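Local coordinates for iota-carrageenase, CgiA (Alteromonas, PDB 3LMW), which hydrolyses the internal beta-1,4 linkages of iota-carrageenans, sulfated galactans of red algal cell walls, with inversion of anomeric configuration, at residues L122-D127 with T150-K155; V163-R168 with L223-Y228; L306-A311 with T329-C334. One frame throughout, in Å; residues are numbered along the deposited sequence.

Contact 1 (L122-D127 with T150-K155); sequences LVDFKD and TIDDNK. With NI (nickel (II) ion), chain E.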
# COMPACT_ATOMS: atom_id res chain seq x y z
N LEU A 122 -18.28 4.28 -7.72
CA LEU A 122 -17.33 3.25 -8.14
C LEU A 122 -16.22 3.88 -8.94
O LEU A 122 -16.49 4.70 -9.85
CB LEU A 122 -18.03 2.18 -8.96
CG LEU A 122 -17.22 1.01 -9.50
CD1 LEU A 122 -16.98 0.01 -8.39
CD2 LEU A 122 -17.97 0.36 -10.65
N VAL A 123 -14.98 3.54 -8.59
CA VAL A 123 -13.87 3.67 -9.56
C VAL A 123 -13.73 2.32 -10.26
O VAL A 123 -13.58 1.29 -9.62
CB VAL A 123 -12.60 4.08 -8.86
CG1 VAL A 123 -11.45 4.13 -9.84
CG2 VAL A 123 -12.81 5.44 -8.13
N ASP A 124 -13.82 2.28 -11.58
CA ASP A 124 -13.81 0.97 -12.29
C ASP A 124 -12.56 0.80 -13.14
O ASP A 124 -12.34 1.61 -14.03
CB ASP A 124 -15.03 0.85 -13.19
CG ASP A 124 -15.21 -0.54 -13.78
OD1 ASP A 124 -14.61 -1.54 -13.31
OD2 ASP A 124 -15.99 -0.62 -14.76
N PHE A 125 -11.76 -0.22 -12.86
CA PHE A 125 -10.56 -0.52 -13.69
C PHE A 125 -10.74 -1.80 -14.56
O PHE A 125 -9.85 -2.17 -15.29
CB PHE A 125 -9.28 -0.69 -12.82
CG PHE A 125 -8.74 0.58 -12.18
CD1 PHE A 125 -9.15 1.85 -12.60
CD2 PHE A 125 -7.78 0.48 -11.18
CE1 PHE A 125 -8.60 3.03 -11.97
CE2 PHE A 125 -7.22 1.61 -10.54
CZ PHE A 125 -7.62 2.89 -10.95
N LYS A 126 -11.90 -2.44 -14.50
CA LYS A 126 -12.07 -3.79 -15.06
C LYS A 126 -11.91 -3.86 -16.56
O LYS A 126 -11.40 -4.86 -17.07
CB LYS A 126 -13.41 -4.38 -14.68
CG LYS A 126 -13.54 -4.67 -13.18
CD LYS A 126 -14.73 -5.60 -12.89
CE LYS A 126 -16.07 -5.03 -13.38
NZ LYS A 126 -16.34 -3.79 -12.66
N ASP A 127 -12.35 -2.81 -17.25
CA ASP A 127 -12.19 -2.73 -18.71
C ASP A 127 -10.97 -1.89 -19.19
O ASP A 127 -10.83 -1.61 -20.38
CB ASP A 127 -13.48 -2.18 -19.34
CG ASP A 127 -13.96 -0.91 -18.67
OD1 ASP A 127 -13.57 -0.68 -17.48
OD2 ASP A 127 -14.74 -0.16 -19.32
N THR A 150 -16.02 2.30 -3.79
CA THR A 150 -15.47 1.01 -4.11
C THR A 150 -14.50 1.23 -5.26
O THR A 150 -14.79 2.04 -6.16
CB THR A 150 -16.57 0.07 -4.54
OG1 THR A 150 -17.46 -0.11 -3.44
CG2 THR A 150 -16.04 -1.31 -4.89
N ILE A 151 -13.35 0.56 -5.21
CA ILE A 151 -12.44 0.42 -6.35
C ILE A 151 -12.53 -1.00 -6.90
O ILE A 151 -12.20 -2.00 -6.21
CB ILE A 151 -10.97 0.75 -5.99
CG1 ILE A 151 -10.86 2.21 -5.51
CG2 ILE A 151 -10.03 0.45 -7.19
CD1 ILE A 151 -9.57 2.48 -4.64
N ASP A 152 -13.02 -1.09 -8.13
CA ASP A 152 -13.05 -2.34 -8.84
C ASP A 152 -11.75 -2.48 -9.62
O ASP A 152 -11.59 -1.89 -10.69
CB ASP A 152 -14.23 -2.34 -9.77
CG ASP A 152 -15.35 -3.15 -9.25
OD1 ASP A 152 -15.30 -3.56 -8.05
OD2 ASP A 152 -16.29 -3.38 -10.05
N ASP A 153 -10.79 -3.18 -9.03
CA ASP A 153 -9.47 -3.26 -9.60
C ASP A 153 -9.40 -4.45 -10.58
O ASP A 153 -10.30 -5.27 -10.67
CB ASP A 153 -8.46 -3.44 -8.47
CG ASP A 153 -7.01 -3.10 -8.88
OD1 ASP A 153 -6.66 -3.09 -10.09
OD2 ASP A 153 -6.19 -2.85 -7.96
N ASN A 154 -8.29 -4.54 -11.30
CA ASN A 154 -7.98 -5.65 -12.18
C ASN A 154 -6.53 -6.07 -11.96
O ASN A 154 -5.76 -6.25 -12.89
CB ASN A 154 -8.20 -5.23 -13.62
CG ASN A 154 -8.15 -6.40 -14.58
OD1 ASN A 154 -8.32 -7.56 -14.18
ND2 ASN A 154 -7.89 -6.11 -15.85
N LYS A 155 -6.14 -6.18 -10.69
CA LYS A 155 -4.77 -6.55 -10.33
C LYS A 155 -3.76 -5.65 -11.05
O LYS A 155 -2.77 -6.13 -11.62
CB LYS A 155 -4.49 -8.03 -10.67
CG LYS A 155 -5.32 -9.03 -9.86
CD LYS A 155 -4.83 -10.41 -10.12
CE LYS A 155 -5.46 -11.39 -9.19
NZ LYS A 155 -6.85 -11.69 -9.64
NI NI E . -17.87 -4.51 -9.28
O HOH W 1 -19.57 -4.89 -10.98
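Lys126 curls back over the ends of two neighbouring strands and sets its ammonium group between two carboxylates, that of Asp152 across the contact and that of Asp124 two residues earlier. Bends at chi3 (-58°) and chi4 (-62°) bring the chain round. Its NZ meets Asp152 OD2 at 2.6 Å, on the anti side of that oxygen and somewhat out of the carboxylate plane, and completes a second salt bridge to Asp124 OD1 at 2.9 Å. The same Asp124 OD1 accepts the backbone N of Lys126 from the opposite face of its plane, forming an Asx turn, and two donors thus fix the rotation of this carboxylate. The two carboxylate planes stand 66° apart with Asp124 OD1 4.1 Å from Asp152 OD2, a proximity of like charges that the lysine between them would be expected to ease. Asp152 OD2 also binds the nickel ion at 2.1 Å; a water, His470 and His472 are the other ligands, both histidines belonging to the C-terminal hexahistidine run, which is probably a purification tag. Leu122 CD1 packs on the flank of this carboxylate, 3.7 Å from Asp152 CG, and also meets the methyl of Thr150.

Beneath these groups, strands 121-124 and 144-152 run parallel in register, as adjacent coils of the parallel beta-helix do, joined by Val123 N to Thr150 O, Asp152 N to Val123 O and Phe125 N to Asp152 O. Val123 and Ile151 occupy the other face, with Val123 CB 4.2 Å from Ile151 CG1, and both touch Val135. Beyond the paired residues, Phe125 turns its ring edge to Asp153, Phe125 CD2 lying 3.9 Å from Asp153 OD1, while the ring also packs against Leu100, Leu133 and Val135.

Contact 2 (V163-R168 with L223-Y228); sequences VDVTER and LLMKNY
Val165 points at the first turn of helix 223-228 and meets Leu224 and Met225, the more buried part of the contact, where Val165 and Met225 are both buried. With CG1 anti to the carbonyl carbon (chi1 -65°), the CG2 methyl of Val165 falls between the backbone N and the carbonyl carbon and lies 4.2 Å from Leu224 CD2, the two side chains lying alongside, pointing opposite ways. The other methyl, CG1, faces the end of Met225, whose chain is extended beyond CG; the close approach of Met225 is doubtful in the model. The backbone N of Val165 is bonded to Asp164 OD1, on the anti side of that oxygen, and Asn222, just ahead of the helix, touches both Asp164 and Val165 while bonding Met225 N.

Two residues along the chain the packing gives way to a looser, more solvent-accessible pair. Glu167 crosses Tyr228 at about a right angle, its CD 3.2 Å from Tyr228 OH and its CG 3.9 Å from Tyr228 CZ. The carboxylate and ring planes are 32° apart, and although Glu167 OE2 is 3.4 Å from Tyr228 OH, the angle is too poor for a hydrogen bond; the meeting is mainly one of van der Waals contact. Leu224 and Tyr228 are brought to the same side of the helix by one turn, with Tyr228 N bonded to Leu224 O, and both also touch Leu172 of strand 171-173. A short helix in the connection between strands 217-219 and 232-244 is thereby packed against an earlier strand, 161-168, an excursion from the coils of the kind found in parallel beta-helix enzymes.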
# COMPACT_ATOMS: atom_id res chain seq x y z
N VAL A 163 0.27 7.49 -0.23
CA VAL A 163 0.43 8.55 0.74
C VAL A 163 1.92 8.85 0.71
O VAL A 163 2.72 8.21 1.44
CB VAL A 163 -0.08 8.13 2.16
CG1 VAL A 163 0.01 9.27 3.09
CG2 VAL A 163 -1.54 7.69 2.07
N ASP A 164 2.29 9.79 -0.18
CA ASP A 164 3.61 9.78 -0.81
C ASP A 164 4.36 11.10 -0.58
O ASP A 164 3.84 12.00 0.06
CB ASP A 164 3.50 9.45 -2.32
CG ASP A 164 4.78 8.77 -2.91
OD1 ASP A 164 5.91 9.03 -2.41
OD2 ASP A 164 4.66 7.98 -3.90
N VAL A 165 5.60 11.19 -1.06
CA VAL A 165 6.39 12.41 -0.93
C VAL A 165 6.58 13.06 -2.28
O VAL A 165 6.41 12.43 -3.33
CB VAL A 165 7.79 12.14 -0.36
CG1 VAL A 165 7.72 11.63 1.04
CG2 VAL A 165 8.57 11.17 -1.26
N THR A 166 6.94 14.33 -2.23
CA THR A 166 7.19 15.12 -3.40
C THR A 166 8.37 16.06 -3.08
O THR A 166 8.73 16.26 -1.92
CB THR A 166 5.89 15.85 -3.79
OG1 THR A 166 5.98 16.36 -5.12
CG2 THR A 166 5.59 16.96 -2.86
N GLU A 167 8.97 16.63 -4.11
CA GLU A 167 10.23 17.30 -3.96
C GLU A 167 10.10 18.75 -4.42
O GLU A 167 9.78 19.03 -5.58
CB GLU A 167 11.26 16.57 -4.79
CG GLU A 167 12.66 17.10 -4.65
CD GLU A 167 13.42 17.09 -5.97
OE1 GLU A 167 13.51 16.02 -6.63
OE2 GLU A 167 13.93 18.19 -6.31
N ARG A 168 10.36 19.66 -3.50
CA ARG A 168 10.25 21.07 -3.82
C ARG A 168 11.34 21.82 -3.10
O ARG A 168 11.55 21.60 -1.91
CB ARG A 168 8.88 21.60 -3.41
CG ARG A 168 8.46 22.85 -4.18
CD ARG A 168 7.04 23.31 -3.85
NE ARG A 168 6.88 23.64 -2.42
CZ ARG A 168 6.27 22.85 -1.53
NH1 ARG A 168 5.76 21.67 -1.90
NH2 ARG A 168 6.17 23.25 -0.27
N LEU A 223 12.86 5.91 -3.89
CA LEU A 223 14.13 6.58 -4.17
C LEU A 223 14.32 7.85 -3.33
O LEU A 223 15.20 7.91 -2.46
CB LEU A 223 14.29 6.87 -5.67
CG LEU A 223 15.67 7.35 -6.18
CD1 LEU A 223 16.79 6.34 -5.83
CD2 LEU A 223 15.73 7.76 -7.70
N LEU A 224 13.46 8.83 -3.55
CA LEU A 224 13.57 10.13 -2.92
C LEU A 224 13.82 10.13 -1.38
O LEU A 224 14.45 11.04 -0.85
CB LEU A 224 12.30 10.93 -3.26
CG LEU A 224 12.15 11.86 -4.48
CD1 LEU A 224 12.82 11.36 -5.78
CD2 LEU A 224 10.65 12.17 -4.72
N MET A 225 13.30 9.12 -0.68
CA MET A 225 13.45 9.04 0.76
C MET A 225 14.83 8.48 1.10
O MET A 225 15.48 8.92 2.05
CB MET A 225 12.37 8.13 1.35
CG MET A 225 10.96 8.69 1.34
SD MET A 225 9.75 7.83 2.42
CE MET A 225 8.60 9.14 2.42
N LYS A 226 15.24 7.48 0.33
CA LYS A 226 16.58 6.92 0.39
C LYS A 226 17.63 8.07 0.29
O LYS A 226 18.40 8.32 1.23
CB LYS A 226 16.73 5.91 -0.77
CG LYS A 226 18.04 5.13 -0.83
CD LYS A 226 18.05 3.96 0.15
CE LYS A 226 19.40 3.25 0.17
NZ LYS A 226 20.49 4.07 0.80
N ASN A 227 17.57 8.79 -0.84
CA ASN A 227 18.44 9.91 -1.17
C ASN A 227 18.38 11.07 -0.18
O ASN A 227 19.43 11.55 0.25
CB ASN A 227 18.17 10.40 -2.61
CG ASN A 227 18.48 9.32 -3.67
OD1 ASN A 227 18.95 8.24 -3.35
ND2 ASN A 227 18.21 9.62 -4.95
N TYR A 228 17.18 11.52 0.20
CA TYR A 228 17.06 12.70 1.05
C TYR A 228 17.12 12.41 2.55
O TYR A 228 17.16 13.33 3.37
CB TYR A 228 15.79 13.50 0.75
CG TYR A 228 15.84 14.30 -0.53
CD1 TYR A 228 15.75 13.68 -1.78
CD2 TYR A 228 15.95 15.67 -0.50
CE1 TYR A 228 15.78 14.42 -2.96
CE2 TYR A 228 15.99 16.42 -1.68
CZ TYR A 228 15.90 15.79 -2.89
OH TYR A 228 15.92 16.52 -4.05

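Contact 3 (L306-A311 with T329-C334); sequences LGRGCA and TQKDAC
Cys310 and Cys334 each turn SG anti to the carbonyl carbon, beside their own backbone N (chi1 -73° and -57°), and the bridge closes with a left-handed twist of -70° about the S-S bond. The covalent link, Cys310 SG to Cys334 SG at 2.1 Å, is buried and ties a turn that follows one helix to the first turn of the next. Thr329 adds a second grip beside it. With its hydroxyl anti to the carbonyl carbon, OG1 and the backbone N lie side by side and address two successive carbonyls: Thr329 OG1 donates to Gly309 O at 2.9 Å, tilted only modestly from the carbonyl plane, whereas Thr329 N reaches Cys310 O at 3.0 Å from well above its plane. A valine in place of Thr329 would keep the backbone donor but is likely to leave Gly309 O without its hydroxyl mate, allowing the turn more freedom beside the disulfide.

That turn is of type II, from Gly307 to Cys310, closed by Cys310 N on Gly307 O. Gly307 and Gly309 both take positive phi, with backbone angles at which any side chain would collide with the preceding carbonyl oxygen. The carboxylate of Glu303 accepts the backbone N of Gly309 and that of Ala311. On the outer side, Arg308 NH2 approaches Lys331 CE only loosely, at 4.4 Å and at the edge of the guanidinium group.

Leu306, just ahead of the turn, places CG 4.2 Å from Cys334 O and packs onto Ala338 and Tyr342 of helix 332-342. The turn after helix 295-306 is thus bound to helix 332-342 by the disulfide, and Leu306 adds apolar contact, with the short strands 315-316 and 324-327 lying between the two helices in the chain.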
# COMPACT_ATOMS: atom_id res chain seq x y z
N LEU A 306 33.39 -3.91 4.78
CA LEU A 306 32.52 -4.56 5.73
C LEU A 306 33.04 -5.93 6.18
O LEU A 306 33.02 -6.24 7.37
CB LEU A 306 31.10 -4.68 5.15
CG LEU A 306 30.01 -3.63 5.44
CD1 LEU A 306 30.39 -2.22 5.11
CD2 LEU A 306 28.77 -4.01 4.68
N GLY A 307 33.51 -6.73 5.23
CA GLY A 307 33.99 -8.08 5.53
C GLY A 307 33.47 -9.11 4.55
O GLY A 307 32.39 -8.92 3.97
N ARG A 308 34.25 -10.17 4.36
CA ARG A 308 33.81 -11.41 3.70
C ARG A 308 32.42 -11.76 4.23
O ARG A 308 32.20 -11.74 5.45
CB ARG A 308 34.78 -12.59 3.99
CG ARG A 308 34.54 -13.43 5.33
CD ARG A 308 34.85 -12.65 6.68
NE ARG A 308 33.75 -12.72 7.68
CZ ARG A 308 33.40 -11.74 8.53
NH1 ARG A 308 34.05 -10.57 8.53
NH2 ARG A 308 32.39 -11.92 9.39
N GLY A 309 31.49 -12.03 3.33
CA GLY A 309 30.16 -12.52 3.74
C GLY A 309 29.12 -11.49 4.15
O GLY A 309 27.97 -11.87 4.37
N CYS A 310 29.51 -10.21 4.22
CA CYS A 310 28.63 -9.12 4.68
C CYS A 310 27.81 -8.46 3.57
O CYS A 310 27.04 -7.54 3.83
CB CYS A 310 29.42 -8.04 5.44
SG CYS A 310 29.97 -8.55 7.10
N ALA A 311 27.96 -8.92 2.34
CA ALA A 311 27.11 -8.42 1.27
C ALA A 311 26.22 -9.54 0.74
O ALA A 311 26.65 -10.68 0.59
CB ALA A 311 27.95 -7.79 0.17
N THR A 329 24.18 -8.12 4.69
CA THR A 329 23.75 -9.30 5.40
C THR A 329 23.17 -8.95 6.77
O THR A 329 23.63 -8.01 7.41
CB THR A 329 24.93 -10.20 5.57
OG1 THR A 329 25.48 -10.45 4.29
CG2 THR A 329 24.54 -11.52 6.24
N GLN A 330 22.19 -9.73 7.23
CA GLN A 330 21.54 -9.50 8.53
C GLN A 330 22.32 -10.11 9.68
O GLN A 330 21.88 -11.08 10.28
CB GLN A 330 20.12 -10.10 8.52
CG GLN A 330 19.13 -9.41 7.57
CD GLN A 330 18.76 -7.96 7.99
OE1 GLN A 330 19.52 -7.01 7.77
NE2 GLN A 330 17.56 -7.81 8.57
N LYS A 331 23.49 -9.56 9.97
CA LYS A 331 24.34 -10.07 11.03
C LYS A 331 24.78 -8.84 11.79
O LYS A 331 25.16 -7.84 11.17
CB LYS A 331 25.52 -10.83 10.44
CG LYS A 331 25.98 -12.06 11.20
CD LYS A 331 27.26 -12.68 10.52
CE LYS A 331 28.53 -12.75 11.42
NZ LYS A 331 28.72 -14.07 12.16
N ASP A 332 24.68 -8.86 13.12
CA ASP A 332 25.00 -7.66 13.92
C ASP A 332 26.38 -7.09 13.56
O ASP A 332 26.52 -5.88 13.32
CB ASP A 332 24.93 -7.95 15.42
CG ASP A 332 23.53 -8.30 15.87
OD1 ASP A 332 22.56 -7.82 15.25
OD2 ASP A 332 23.41 -9.05 16.87
N ALA A 333 27.38 -7.96 13.48
CA ALA A 333 28.71 -7.55 13.02
C ALA A 333 28.67 -6.69 11.73
O ALA A 333 29.00 -5.50 11.77
CB ALA A 333 29.65 -8.76 12.88
N CYS A 334 28.23 -7.29 10.62
CA CYS A 334 28.12 -6.59 9.34
C CYS A 334 27.38 -5.28 9.46
O CYS A 334 27.86 -4.25 8.98
CB CYS A 334 27.41 -7.47 8.32
SG CYS A 334 28.21 -9.05 8.08

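How the contacts relate
The three contacts lie one after another along the chain, without nesting. Contacts 1 and 2 belong to the same beta-helical body, strand 144-152 being followed directly by strand 161-168; their centres are 28 Å apart and their nearest atoms about 12 Å. Contact 3 lies equally far from contact 2, 28 Å between centres, but 44 Å from contact 1, on the opposite side of the chain's centre, within the helical region that precedes strand 352-360. Its nearest atoms are about 12 Å from those of contact 2 and about 29 Å from those of contact 1. Of the three, contact 1 alone holds a metal ligand; the bound calcium ion is about 13 Å from the side chain of Asp124.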